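Local coordinates for protein Rho guanine nucleotide exchange factor 3 (Mus musculus, PDB 2Z0Q) that acts as a guanine nucleotide exchange factor for the small GTPases RhoA and RhoB, and is represented here by its DH-PH domain fragment, at residues 291-296 and 308-313; 238-241 and 245-248; 283-288 and 336-341. All coordinates share one frame; numbering follows the deposited sequence.

Interaction 1 of 3, residues 291-296 and 308-313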
loop_
_atom_site.group_PDB
_atom_site.type_symbol
_atom_site.label_atom_id
_atom_site.label_comp_id
_atom_site.label_asym_id
_atom_site.label_seq_id
_atom_site.Cartn_x
_atom_site.Cartn_y
_atom_site.Cartn_z
ATOM N N VAL A 291 -26.050 -15.285 -2.354
ATOM C CA VAL A 291 -25.135 -16.268 -2.917
ATOM C C VAL A 291 -25.585 -17.706 -2.538
ATOM O O VAL A 291 -26.261 -17.921 -1.518
ATOM C CB VAL A 291 -23.685 -16.043 -2.394
ATOM C CG1 VAL A 291 -23.582 -16.425 -0.927
ATOM C CG2 VAL A 291 -22.706 -16.880 -3.222
ATOM N N ARG A 292 -25.220 -18.690 -3.363
ATOM C CA ARG A 292 -25.500 -20.094 -3.059
ATOM C C ARG A 292 -24.108 -20.706 -2.986
ATOM O O ARG A 292 -23.288 -20.501 -3.889
ATOM C CB ARG A 292 -26.294 -20.763 -4.185
ATOM C CG ARG A 292 -27.647 -20.082 -4.417
ATOM C CD ARG A 292 -28.414 -20.236 -3.156
ATOM N NE ARG A 292 -29.790 -19.766 -3.180
ATOM C CZ ARG A 292 -30.243 -18.751 -2.459
ATOM N NH1 ARG A 292 -29.419 -18.070 -1.666
ATOM N NH2 ARG A 292 -31.541 -18.459 -2.475
ATOM N N LEU A 293 -23.835 -21.437 -1.918
ATOM C CA LEU A 293 -22.529 -22.039 -1.733
ATOM C C LEU A 293 -22.482 -23.510 -2.050
ATOM O O LEU A 293 -23.471 -24.212 -1.900
ATOM C CB LEU A 293 -22.052 -21.852 -0.297
ATOM C CG LEU A 293 -22.040 -20.435 0.247
ATOM C CD1 LEU A 293 -21.516 -20.500 1.677
ATOM C CD2 LEU A 293 -21.162 -19.530 -0.627
ATOM N N GLY A 294 -21.316 -23.958 -2.495
ATOM C CA GLY A 294 -21.108 -25.363 -2.805
ATOM C C GLY A 294 -19.754 -25.756 -2.261
ATOM O O GLY A 294 -18.973 -24.876 -1.845
ATOM N N GLY A 295 -19.468 -27.059 -2.252
ATOM C CA GLY A 295 -18.191 -27.542 -1.757
ATOM C C GLY A 295 -18.161 -27.644 -0.249
ATOM O O GLY A 295 -19.124 -27.277 0.421
ATOM N N SER A 296 -17.066 -28.149 0.301
ATOM C CA SER A 296 -16.968 -28.275 1.754
ATOM C C SER A 296 -16.878 -26.907 2.426
ATOM O O SER A 296 -16.057 -26.068 2.047
ATOM C CB SER A 296 -15.730 -29.091 2.148
ATOM O OG SER A 296 -15.649 -29.228 3.566
ATOM N N LYS A 308 -21.959 -13.403 3.193
ATOM C CA LYS A 308 -22.048 -11.953 3.054
ATOM C C LYS A 308 -20.909 -11.369 2.201
ATOM O O LYS A 308 -19.920 -12.033 1.943
ATOM C CB LYS A 308 -22.063 -11.279 4.435
ATOM C CG LYS A 308 -20.729 -11.203 5.124
ATOM C CD LYS A 308 -20.860 -10.512 6.503
ATOM C CE LYS A 308 -21.974 -11.152 7.333
ATOM N NZ LYS A 308 -21.862 -10.834 8.804
ATOM N N ASN A 309 -21.094 -10.138 1.749
ATOM C CA ASN A 309 -20.096 -9.400 0.980
ATOM C C ASN A 309 -19.711 -10.031 -0.368
ATOM O O ASN A 309 -18.565 -9.993 -0.747
ATOM C CB ASN A 309 -18.840 -9.193 1.829
ATOM C CG ASN A 309 -19.135 -8.356 3.079
ATOM O OD1 ASN A 309 -18.502 -8.499 4.119
ATOM N ND2 ASN A 309 -20.118 -7.500 2.964
ATOM N N PHE A 310 -20.695 -10.546 -1.101
ATOM C CA PHE A 310 -20.449 -11.152 -2.406
ATOM C C PHE A 310 -20.887 -10.266 -3.561
ATOM O O PHE A 310 -21.737 -9.387 -3.413
ATOM C CB PHE A 310 -21.247 -12.468 -2.554
ATOM C CG PHE A 310 -20.524 -13.695 -2.098
ATOM C CD1 PHE A 310 -20.614 -14.135 -0.768
ATOM C CD2 PHE A 310 -19.787 -14.447 -3.007
ATOM C CE1 PHE A 310 -19.977 -15.309 -0.361
ATOM C CE2 PHE A 310 -19.157 -15.602 -2.622
ATOM C CZ PHE A 310 -19.246 -16.050 -1.286
ATOM N N PHE A 311 -20.273 -10.475 -4.723
ATOM C CA PHE A 311 -20.736 -9.796 -5.943
ATOM C C PHE A 311 -20.486 -10.785 -7.067
ATOM O O PHE A 311 -19.729 -11.736 -6.893
ATOM C CB PHE A 311 -20.065 -8.427 -6.183
ATOM C CG PHE A 311 -18.567 -8.479 -6.331
ATOM C CD1 PHE A 311 -17.987 -8.579 -7.572
ATOM C CD2 PHE A 311 -17.746 -8.398 -5.206
ATOM C CE1 PHE A 311 -16.580 -8.587 -7.714
ATOM C CE2 PHE A 311 -16.354 -8.402 -5.336
ATOM C CZ PHE A 311 -15.775 -8.490 -6.563
ATOM N N ARG A 312 -21.151 -10.577 -8.190
ATOM C CA ARG A 312 -21.023 -11.486 -9.315
ATOM C C ARG A 312 -20.414 -10.821 -10.537
ATOM O O ARG A 312 -20.729 -9.702 -10.888
ATOM C CB ARG A 312 -22.414 -12.045 -9.693
ATOM C CG ARG A 312 -22.382 -13.186 -10.754
ATOM C CD ARG A 312 -23.787 -13.702 -11.154
ATOM N NE ARG A 312 -24.859 -13.722 -10.137
ATOM C CZ ARG A 312 -25.102 -14.709 -9.279
ATOM N NH1 ARG A 312 -24.358 -15.799 -9.228
ATOM N NH2 ARG A 312 -26.173 -14.664 -8.542
ATOM N N VAL A 313 -19.513 -11.535 -11.176
ATOM C CA VAL A 313 -18.933 -11.071 -12.403
ATOM C C VAL A 313 -19.199 -12.162 -13.434
ATOM O O VAL A 313 -18.930 -13.326 -13.179
ATOM C CB VAL A 313 -17.413 -10.874 -12.293
ATOM C CG1 VAL A 313 -16.882 -10.614 -13.629
ATOM C CG2 VAL A 313 -17.072 -9.674 -11.353
HETATM O O HOH W 1 -24.339 -17.816 -6.440
#
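The branched side chain of Val291 sits over one face of the Phe310 ring, and all three of its carbons meet it. Val291 CB, carried toward the strand, stands 3.9 Å from Phe310 CG at the root of the ring. Beyond it the two methyls fork over the ring. Val291 CG1 is set between the backbone N and the carbonyl carbon (chi1 71°), and this rotation brings it over the same face, near the CD1-CE1 bond, 3.8 Å from Phe310 CD1 and as near to CE1. The other methyl reaches the middle: Val291 CG2 sits 3.8 Å from the centroid of the Phe310 ring and only 11° off its normal, a CH-pi contact in which CD2 and CE2 are its nearest ring carbons. Leu293 adds a smaller contact at the far end of the ring, where Leu293 CD2 approaches Phe310 CZ obliquely at 4.0 Å. No direct hydrogen bond joins the two segments; a water lies between Arg292 N and Arg312 NH1, held weakly by both. On its own side, Arg292 NH1 donates to Val291 O at 3.2 Å from above the carbonyl plane. The buried pair thus lays the loop before helix 303-306 against the start of strand 310-315, with strand 322-327 alongside: Val291 also touches Ser325 there and Phe310 touches Gln327, while the backbone O of Phe310 accepts a hydrogen bond from Lys334 of helix 331-345.

Interaction 2 of 3, residues 238-241 and 245-248. With SO4 (sulfate ion), chain B.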
loop_
_atom_site.group_PDB
_atom_site.type_symbol
_atom_site.label_atom_id
_atom_site.label_comp_id
_atom_site.label_asym_id
_atom_site.label_seq_id
_atom_site.Cartn_x
_atom_site.Cartn_y
_atom_site.Cartn_z
ATOM N N LEU A 238 -9.974 -12.754 -3.237
ATOM C CA LEU A 238 -11.411 -12.867 -3.192
ATOM C C LEU A 238 -11.655 -14.363 -3.112
ATOM O O LEU A 238 -10.889 -15.136 -3.703
ATOM C CB LEU A 238 -12.069 -12.292 -4.464
ATOM C CG LEU A 238 -11.933 -10.772 -4.613
ATOM C CD1 LEU A 238 -12.424 -10.319 -5.992
ATOM C CD2 LEU A 238 -12.750 -10.095 -3.494
ATOM N N LYS A 239 -12.702 -14.765 -2.400
ATOM C CA LYS A 239 -13.030 -16.187 -2.270
ATOM C C LYS A 239 -14.301 -16.496 -3.045
ATOM O O LYS A 239 -15.291 -15.790 -2.888
ATOM C CB LYS A 239 -13.264 -16.527 -0.800
ATOM C CG LYS A 239 -13.621 -17.991 -0.600
ATOM C CD LYS A 239 -13.289 -18.427 0.822
ATOM C CE LYS A 239 -14.488 -18.363 1.720
ATOM N NZ LYS A 239 -14.134 -18.864 3.092
ATOM N N ASN A 240 -14.297 -17.527 -3.881
ATOM C CA ASN A 240 -15.526 -17.768 -4.606
ATOM C C ASN A 240 -16.551 -18.611 -3.822
ATOM O O ASN A 240 -16.302 -18.980 -2.647
ATOM C CB ASN A 240 -15.215 -18.310 -6.024
ATOM C CG ASN A 240 -14.842 -19.785 -6.049
ATOM O OD1 ASN A 240 -14.871 -20.490 -5.034
ATOM N ND2 ASN A 240 -14.506 -20.259 -7.250
ATOM N N ASN A 241 -17.710 -18.868 -4.431
ATOM C CA ASN A 241 -18.792 -19.590 -3.747
ATOM C C ASN A 241 -18.579 -21.093 -3.657
ATOM O O ASN A 241 -19.463 -21.822 -3.221
ATOM C CB ASN A 241 -20.179 -19.265 -4.366
ATOM C CG ASN A 241 -20.270 -19.602 -5.843
ATOM O OD1 ASN A 241 -19.259 -19.876 -6.488
ATOM N ND2 ASN A 241 -21.494 -19.575 -6.392
ATOM N N LYS A 245 -9.830 -19.871 -2.954
ATOM C CA LYS A 245 -9.213 -18.565 -2.688
ATOM C C LYS A 245 -8.521 -18.098 -3.964
ATOM O O LYS A 245 -7.628 -18.763 -4.485
ATOM C CB LYS A 245 -8.232 -18.674 -1.517
ATOM C CG LYS A 245 -8.885 -19.203 -0.243
ATOM C CD LYS A 245 -7.968 -19.115 0.975
ATOM C CE LYS A 245 -8.646 -19.782 2.234
ATOM N NZ LYS A 245 -7.877 -19.511 3.497
ATOM N N LEU A 246 -8.979 -16.964 -4.498
ATOM C CA LEU A 246 -8.456 -16.426 -5.740
ATOM C C LEU A 246 -7.770 -15.080 -5.512
ATOM O O LEU A 246 -7.982 -14.444 -4.475
ATOM C CB LEU A 246 -9.625 -16.244 -6.745
ATOM C CG LEU A 246 -10.514 -17.479 -7.017
ATOM C CD1 LEU A 246 -11.856 -17.108 -7.658
ATOM C CD2 LEU A 246 -9.708 -18.463 -7.870
ATOM N N HIS A 247 -6.866 -14.724 -6.426
ATOM C CA HIS A 247 -6.265 -13.409 -6.394
ATOM C C HIS A 247 -6.737 -12.815 -7.709
ATOM O O HIS A 247 -6.442 -13.334 -8.812
ATOM C CB HIS A 247 -4.726 -13.411 -6.355
ATOM C CG HIS A 247 -4.184 -12.088 -5.934
ATOM N ND1 HIS A 247 -3.761 -11.829 -4.644
ATOM C CD2 HIS A 247 -4.120 -10.909 -6.598
ATOM C CE1 HIS A 247 -3.457 -10.544 -4.536
ATOM N NE2 HIS A 247 -3.661 -9.966 -5.708
ATOM N N VAL A 248 -7.467 -11.712 -7.608
ATOM C CA VAL A 248 -8.031 -11.107 -8.790
ATOM C C VAL A 248 -7.358 -9.775 -9.117
ATOM O O VAL A 248 -7.087 -8.975 -8.235
ATOM C CB VAL A 248 -9.551 -10.923 -8.597
ATOM C CG1 VAL A 248 -10.159 -10.268 -9.799
ATOM C CG2 VAL A 248 -10.187 -12.286 -8.318
HETATM S S SO4 B . -23.306 -20.375 -10.054
HETATM O O1 SO4 B . -22.926 -21.219 -11.215
HETATM O O2 SO4 B . -22.065 -19.883 -9.384
HETATM O O3 SO4 B . -24.117 -19.237 -10.495
HETATM O O4 SO4 B . -24.107 -21.188 -9.104
#
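The beta hairpin formed by strands 232-240 and 245-251 is joined close to its turn by Leu238 and Leu246, an antiparallel hydrogen-bonded pair. Leu246 N donates to Leu238 O at 2.8 Å, and Leu238 N returns a bond of 2.9 Å to Leu246 O. Lys239 and Lys245 form the next, non-hydrogen-bonded pair, and their side chains leave by the opposite face from the leucines; Lys239 NZ and Lys245 NZ stay 6.3 Å apart, so these like charges do not touch. On the leucine face, the side chains of Leu238 and Val248 cross at about a right angle, with Leu238 CD1 3.8 Å from Val248 CG2. Trp337 of helix 331-345 touches both of these side chains. Toward the turn, Leu246 CD1 lies 3.9 Å from Asn240 CB. With its CG held between the backbone N and carbonyl carbon (chi1 78°), Asn240 uses OD1 to accept hydrogen bonds from the backbone N atoms of Arg242 and Val244, so this one oxygen grips the turn. Asn241 ND2 donates an almost straight bond of 3.1 Å to O2 of a sulfate ion, probably acquired from the crystallisation liquor. An antiparallel hairpin whose apolar face is covered by a C-terminal helix is typical of the PH domain fold.

Interaction 3 of 3, residues 283-288 and 336-341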
loop_
_atom_site.group_PDB
_atom_site.type_symbol
_atom_site.label_atom_id
_atom_site.label_comp_id
_atom_site.label_asym_id
_atom_site.label_seq_id
_atom_site.Cartn_x
_atom_site.Cartn_y
_atom_site.Cartn_z
ATOM N N LEU A 283 -21.266 -6.859 -14.150
ATOM C CA LEU A 283 -21.092 -6.819 -12.704
ATOM C C LEU A 283 -22.454 -6.748 -12.054
ATOM O O LEU A 283 -23.260 -5.884 -12.409
ATOM C CB LEU A 283 -20.293 -5.555 -12.308
ATOM C CG LEU A 283 -20.203 -5.271 -10.812
ATOM C CD1 LEU A 283 -19.351 -6.354 -10.098
ATOM C CD2 LEU A 283 -19.535 -3.903 -10.614
ATOM N N GLU A 284 -22.726 -7.649 -11.129
ATOM C CA GLU A 284 -24.016 -7.650 -10.422
ATOM C C GLU A 284 -23.776 -7.718 -8.927
ATOM O O GLU A 284 -23.010 -8.536 -8.450
ATOM C CB GLU A 284 -24.870 -8.842 -10.895
ATOM C CG GLU A 284 -25.282 -8.641 -12.356
ATOM C CD GLU A 284 -25.890 -9.876 -13.018
ATOM O OE1 GLU A 284 -25.506 -10.995 -12.656
ATOM O OE2 GLU A 284 -26.730 -9.695 -13.954
ATOM N N ASP A 285 -24.422 -6.845 -8.180
ATOM C CA ASP A 285 -24.244 -6.847 -6.734
ATOM C C ASP A 285 -25.113 -7.944 -6.173
ATOM O O ASP A 285 -26.233 -8.142 -6.663
ATOM C CB ASP A 285 -24.719 -5.497 -6.183
ATOM C CG ASP A 285 -24.377 -5.294 -4.729
ATOM O OD1 ASP A 285 -23.961 -6.249 -4.059
ATOM O OD2 ASP A 285 -24.534 -4.139 -4.266
ATOM N N LEU A 286 -24.628 -8.678 -5.181
ATOM C CA LEU A 286 -25.453 -9.701 -4.544
ATOM C C LEU A 286 -25.751 -9.254 -3.114
ATOM O O LEU A 286 -24.852 -8.846 -2.408
ATOM C CB LEU A 286 -24.743 -11.041 -4.471
ATOM C CG LEU A 286 -24.626 -11.816 -5.783
ATOM C CD1 LEU A 286 -24.033 -10.934 -6.837
ATOM C CD2 LEU A 286 -23.701 -13.024 -5.579
ATOM N N GLN A 287 -27.003 -9.354 -2.698
ATOM C CA GLN A 287 -27.349 -8.997 -1.321
ATOM C C GLN A 287 -26.836 -10.120 -0.418
ATOM O O GLN A 287 -26.683 -11.254 -0.854
ATOM C CB GLN A 287 -28.867 -8.889 -1.166
ATOM C CG GLN A 287 -29.485 -7.713 -1.877
ATOM C CD GLN A 287 -30.979 -7.635 -1.605
ATOM O OE1 GLN A 287 -31.740 -8.541 -1.967
ATOM N NE2 GLN A 287 -31.402 -6.563 -0.959
ATOM N N ASP A 288 -26.588 -9.827 0.854
ATOM C CA ASP A 288 -26.126 -10.864 1.729
ATOM C C ASP A 288 -27.185 -11.955 1.819
ATOM O O ASP A 288 -28.373 -11.671 1.956
ATOM C CB ASP A 288 -25.822 -10.311 3.130
ATOM C CG ASP A 288 -24.684 -9.322 3.119
ATOM O OD1 ASP A 288 -23.912 -9.305 2.143
ATOM O OD2 ASP A 288 -24.551 -8.570 4.109
ATOM N N GLN A 336 -15.208 -1.173 -2.530
ATOM C CA GLN A 336 -14.004 -0.788 -3.280
ATOM C C GLN A 336 -13.970 -1.518 -4.621
ATOM O O GLN A 336 -13.721 -0.929 -5.660
ATOM C CB GLN A 336 -12.740 -1.141 -2.478
ATOM C CG GLN A 336 -12.616 -0.461 -1.088
ATOM C CD GLN A 336 -11.308 -0.840 -0.366
ATOM O OE1 GLN A 336 -11.071 -2.018 -0.027
ATOM N NE2 GLN A 336 -10.445 0.166 -0.135
ATOM N N TRP A 337 -14.215 -2.827 -4.581
ATOM C CA TRP A 337 -14.269 -3.626 -5.807
ATOM C C TRP A 337 -15.375 -3.155 -6.738
ATOM O O TRP A 337 -15.167 -2.991 -7.932
ATOM C CB TRP A 337 -14.456 -5.109 -5.471
ATOM C CG TRP A 337 -13.151 -5.815 -5.248
ATOM C CD1 TRP A 337 -12.596 -6.184 -4.055
ATOM C CD2 TRP A 337 -12.220 -6.204 -6.261
ATOM N NE1 TRP A 337 -11.368 -6.785 -4.273
ATOM C CE2 TRP A 337 -11.121 -6.807 -5.613
ATOM C CE3 TRP A 337 -12.211 -6.105 -7.652
ATOM C CZ2 TRP A 337 -10.019 -7.305 -6.323
ATOM C CZ3 TRP A 337 -11.118 -6.595 -8.356
ATOM C CH2 TRP A 337 -10.040 -7.190 -7.682
ATOM N N LEU A 338 -16.578 -2.966 -6.199
ATOM C CA LEU A 338 -17.665 -2.477 -7.041
ATOM C C LEU A 338 -17.293 -1.117 -7.671
ATOM O O LEU A 338 -17.456 -0.916 -8.880
ATOM C CB LEU A 338 -18.954 -2.329 -6.198
ATOM C CG LEU A 338 -19.588 -3.588 -5.617
ATOM C CD1 LEU A 338 -20.952 -3.206 -4.981
ATOM C CD2 LEU A 338 -19.821 -4.612 -6.712
ATOM N N ASN A 339 -16.778 -0.188 -6.851
ATOM C CA ASN A 339 -16.405 1.142 -7.371
ATOM C C ASN A 339 -15.353 1.035 -8.486
ATOM O O ASN A 339 -15.521 1.612 -9.554
ATOM C CB ASN A 339 -15.844 2.046 -6.253
ATOM C CG ASN A 339 -16.844 2.331 -5.142
ATOM O OD1 ASN A 339 -18.060 2.168 -5.301
ATOM N ND2 ASN A 339 -16.327 2.790 -3.998
ATOM N N CYS A 340 -14.277 0.268 -8.253
ATOM C CA CYS A 340 -13.224 0.140 -9.270
ATOM C C CYS A 340 -13.663 -0.507 -10.568
ATOM O O CYS A 340 -13.287 -0.070 -11.638
ATOM C CB CYS A 340 -12.015 -0.611 -8.708
ATOM S SG CYS A 340 -11.146 0.327 -7.450
ATOM N N ILE A 341 -14.447 -1.577 -10.484
ATOM C CA ILE A 341 -14.907 -2.192 -11.695
ATOM C C ILE A 341 -15.835 -1.222 -12.466
ATOM O O ILE A 341 -15.733 -1.068 -13.674
ATOM C CB ILE A 341 -15.659 -3.505 -11.391
ATOM C CG1 ILE A 341 -14.681 -4.506 -10.750
ATOM C CG2 ILE A 341 -16.272 -4.088 -12.707
ATOM C CD1 ILE A 341 -15.351 -5.796 -10.310
#
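Strand 283-285 and helix 336-341 run roughly antiparallel, at 149° between their directions, with the axes of these short segments 10.1 Å apart at closest approach. Leu283 carries most of the contact, its CG anti to the backbone N (chi1 172°) so that both methyls extend to the helix. Leu283 CD1 rests 3.8 Å from Leu338 CD2, the two side chains crossing at about a right angle. The other branch, Leu283 CD2, lies 3.9 Å from Ile341 CG2, and Leu283 thereby spans two residues on successive turns of the helix. An alanine here would lose both branches and is likely to leave a gap beside the methyls of Leu338 and Ile341. Asp285 OD2 comes within 3.8 Å of Leu338 CD1, a van der Waals contact. OD1 of the same carboxylate forms a salt bridge with Lys334, one helical turn before Leu338. Phe311 of the neighbouring strand 310-315 touches both Leu283 and Leu338. A C-terminal helix packed against one end of a curled beta sheet is characteristic of the PH domain fold; here Leu338 and Ile341 serve that packing.

In the fold
Leaving the DH helices at the N-terminal end, the chain enters the PH region, where interaction 2 closes first, across the three residues that separate 238-241 from 245-248. Interaction 3 opens at strand 282-285 and closes 48 residues later on helix 331-345; within that span interaction 1 opens and closes, tying the loop at 291-296 to the start of strand 310-315. Asn241 links interactions 1 and 2: its backbone O probably accepts a hydrogen bond from Gly294 N. Strands 282-285 and 310-315 are sheet neighbours, joining interactions 1 and 3. The hairpin of interaction 2 and strand 282-285 of interaction 3 pack under the same helix 331-345.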